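Local coordinates for protein trehalose-6-phosphate phosphatase (Neosartorya fumigata, PDB 5DXL) that is a phosphatase of the trehalose-phosphatase family, in the HAD clan, at residues R136-W141 with N180-P185. Sequence-based numbering, arbitrary orientation.
Sequences RVALTW and NLEVRP
Leu139 and Val183 form a hydrogen-bonded antiparallel pair, and so do Trp141 and Leu181. Each pair carries two backbone bonds. Leu139 N reaches Val183 O at 3.0 Å, and Val183 N returns to Leu139 O. Trp141 N meets Leu181 O at 2.7 Å, with Leu181 N bound to Trp141 O. CA-H...O contacts fill in between, such as Thr140 CA to Leu181 O.

Strands 139-142 and 180-185 are the two central strands of a four-stranded antiparallel sheet, separate from the larger mixed sheet of the HAD fold. Strands 131-134 and 172-177 flank them. Helices 112-125 and 148-164 cover the face bearing Leu139, Trp141, Leu181 and Val183.

Polar contacts lie on the other face, where Thr140 and Glu182 are a non-hydrogen-bonded pair. One water bridges them, 2.7 Å from Thr140 OG1, and donates to Glu182 OE1. The Glu182 chain is extended, CG anti to the backbone N (chi1 178°), and passes Thr140 OG1.

Among van der Waals contacts, Glu182 OE2 lies 3.4 Å from Ala138 CB. Thr140 CG2 rests on Asn180 CB at 3.7 Å. The Val137 and Pro185 side chains cross at about a right angle. Val137 CG1 sits 3.4 Å from Pro185 CG, tighter than usual. Val137 O is buried without a hydrogen-bond partner; Pro185 CD lies against it.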
loop_
_atom_site.group_PDB
_atom_site.type_symbol
_atom_site.label_atom_id
_atom_site.label_comp_id
_atom_site.label_asym_id
_atom_site.label_seq_id
_atom_site.Cartn_x
_atom_site.Cartn_y
_atom_site.Cartn_z
ATOM N N ARG A 136 -5.035 -2.891 17.109
ATOM C CA ARG A 136 -3.781 -2.267 17.534
ATOM C C ARG A 136 -3.792 -0.780 17.230
ATOM O O ARG A 136 -3.493 0.058 18.088
ATOM C CB ARG A 136 -2.581 -2.925 16.843
ATOM C CG ARG A 136 -1.224 -2.458 17.373
ATOM C CD ARG A 136 -0.103 -2.577 16.327
ATOM N NE ARG A 136 -0.083 -3.877 15.672
ATOM C CZ ARG A 136 0.531 -4.947 16.161
ATOM N NH1 ARG A 136 1.180 -4.864 17.316
ATOM N NH2 ARG A 136 0.501 -6.096 15.497
ATOM N N VAL A 137 -4.160 -0.447 16.002
ATOM C CA VAL A 137 -3.992 0.914 15.554
ATOM C C VAL A 137 -5.315 1.555 15.132
ATOM O O VAL A 137 -5.435 2.781 15.088
ATOM C CB VAL A 137 -2.988 0.967 14.414
ATOM C CG1 VAL A 137 -2.301 2.291 14.411
ATOM C CG2 VAL A 137 -1.938 -0.110 14.629
ATOM N N ALA A 138 -6.319 0.745 14.832
ATOM C CA ALA A 138 -7.589 1.323 14.416
ATOM C C ALA A 138 -8.691 1.008 15.406
ATOM O O ALA A 138 -8.773 -0.100 15.917
ATOM C CB ALA A 138 -7.968 0.832 13.040
ATOM N N LEU A 139 -9.559 1.988 15.652
ATOM C CA LEU A 139 -10.707 1.790 16.532
ATOM C C LEU A 139 -11.970 1.949 15.708
ATOM O O LEU A 139 -12.105 2.920 14.973
ATOM C CB LEU A 139 -10.695 2.793 17.688
ATOM C CG LEU A 139 -9.508 2.737 18.656
ATOM C CD1 LEU A 139 -9.649 3.793 19.741
ATOM C CD2 LEU A 139 -9.399 1.372 19.256
ATOM N N THR A 140 -12.879 0.991 15.822
ATOM C CA THR A 140 -14.062 0.994 14.965
ATOM C C THR A 140 -15.348 0.866 15.771
ATOM O O THR A 140 -15.487 -0.024 16.613
ATOM C CB THR A 140 -13.996 -0.145 13.927
ATOM O OG1 THR A 140 -12.766 -0.049 13.202
ATOM C CG2 THR A 140 -15.155 -0.018 12.940
ATOM N N TRP A 141 -16.282 1.779 15.517
ATOM C CA TRP A 141 -17.600 1.714 16.132
ATOM C C TRP A 141 -18.582 1.082 15.148
ATOM O O TRP A 141 -18.768 1.599 14.059
ATOM C CB TRP A 141 -18.069 3.119 16.551
ATOM C CG TRP A 141 -19.338 3.084 17.341
ATOM C CD1 TRP A 141 -19.557 2.392 18.497
ATOM C CD2 TRP A 141 -20.568 3.761 17.040
ATOM N NE1 TRP A 141 -20.847 2.604 18.938
ATOM C CE2 TRP A 141 -21.482 3.436 18.059
ATOM C CE3 TRP A 141 -20.978 4.614 16.013
ATOM C CZ2 TRP A 141 -22.787 3.931 18.077
ATOM C CZ3 TRP A 141 -22.282 5.105 16.034
ATOM C CH2 TRP A 141 -23.162 4.760 17.057
ATOM N N ASN A 180 -20.338 1.560 9.987
ATOM C CA ASN A 180 -19.315 1.752 11.008
ATOM C C ASN A 180 -18.623 3.103 10.894
ATOM O O ASN A 180 -18.694 3.776 9.864
ATOM C CB ASN A 180 -18.274 0.592 10.985
ATOM C CG ASN A 180 -17.253 0.687 9.836
ATOM O OD1 ASN A 180 -16.654 1.732 9.580
ATOM N ND2 ASN A 180 -17.011 -0.446 9.181
ATOM N N LEU A 181 -17.973 3.491 11.985
ATOM C CA LEU A 181 -17.069 4.630 12.009
ATOM C C LEU A 181 -15.712 4.128 12.459
ATOM O O LEU A 181 -15.629 3.386 13.427
ATOM C CB LEU A 181 -17.547 5.710 12.974
ATOM C CG LEU A 181 -18.736 6.592 12.641
ATOM C CD1 LEU A 181 -18.803 7.696 13.709
ATOM C CD2 LEU A 181 -18.575 7.179 11.249
ATOM N N GLU A 182 -14.654 4.554 11.786
ATOM C CA GLU A 182 -13.311 4.117 12.164
ATOM C C GLU A 182 -12.378 5.307 12.332
ATOM O O GLU A 182 -12.434 6.259 11.558
ATOM C CB GLU A 182 -12.765 3.160 11.110
ATOM C CG GLU A 182 -11.344 2.665 11.362
ATOM C CD GLU A 182 -10.902 1.690 10.285
ATOM O OE1 GLU A 182 -11.776 1.163 9.561
ATOM O OE2 GLU A 182 -9.692 1.456 10.149
ATOM N N VAL A 183 -11.536 5.256 13.362
ATOM C CA VAL A 183 -10.468 6.231 13.520
ATOM C C VAL A 183 -9.144 5.493 13.452
ATOM O O VAL A 183 -8.965 4.477 14.107
ATOM C CB VAL A 183 -10.568 6.995 14.850
ATOM C CG1 VAL A 183 -9.502 8.070 14.917
ATOM C CG2 VAL A 183 -11.968 7.626 14.989
ATOM N N ARG A 184 -8.233 6.017 12.648
ATOM C CA ARG A 184 -6.919 5.405 12.487
ATOM C C ARG A 184 -5.891 6.467 12.115
ATOM O O ARG A 184 -6.243 7.557 11.666
ATOM C CB ARG A 184 -6.985 4.328 11.409
ATOM C CG ARG A 184 -7.183 4.929 10.048
ATOM C CD ARG A 184 -7.423 3.889 8.990
ATOM N NE ARG A 184 -7.301 4.497 7.675
ATOM C CZ ARG A 184 -7.448 3.838 6.536
ATOM N NH1 ARG A 184 -7.735 2.542 6.554
ATOM N NH2 ARG A 184 -7.303 4.476 5.381
ATOM N N PRO A 185 -4.603 6.159 12.290
ATOM C CA PRO A 185 -3.589 7.160 11.952
ATOM C C PRO A 185 -3.549 7.459 10.460
ATOM O O PRO A 185 -3.848 6.581 9.645
ATOM C CB PRO A 185 -2.281 6.499 12.399
ATOM C CG PRO A 185 -2.693 5.529 13.422
ATOM C CD PRO A 185 -4.011 4.982 12.937
HETATM O O HOH W 1 -12.598 -0.909 10.673
#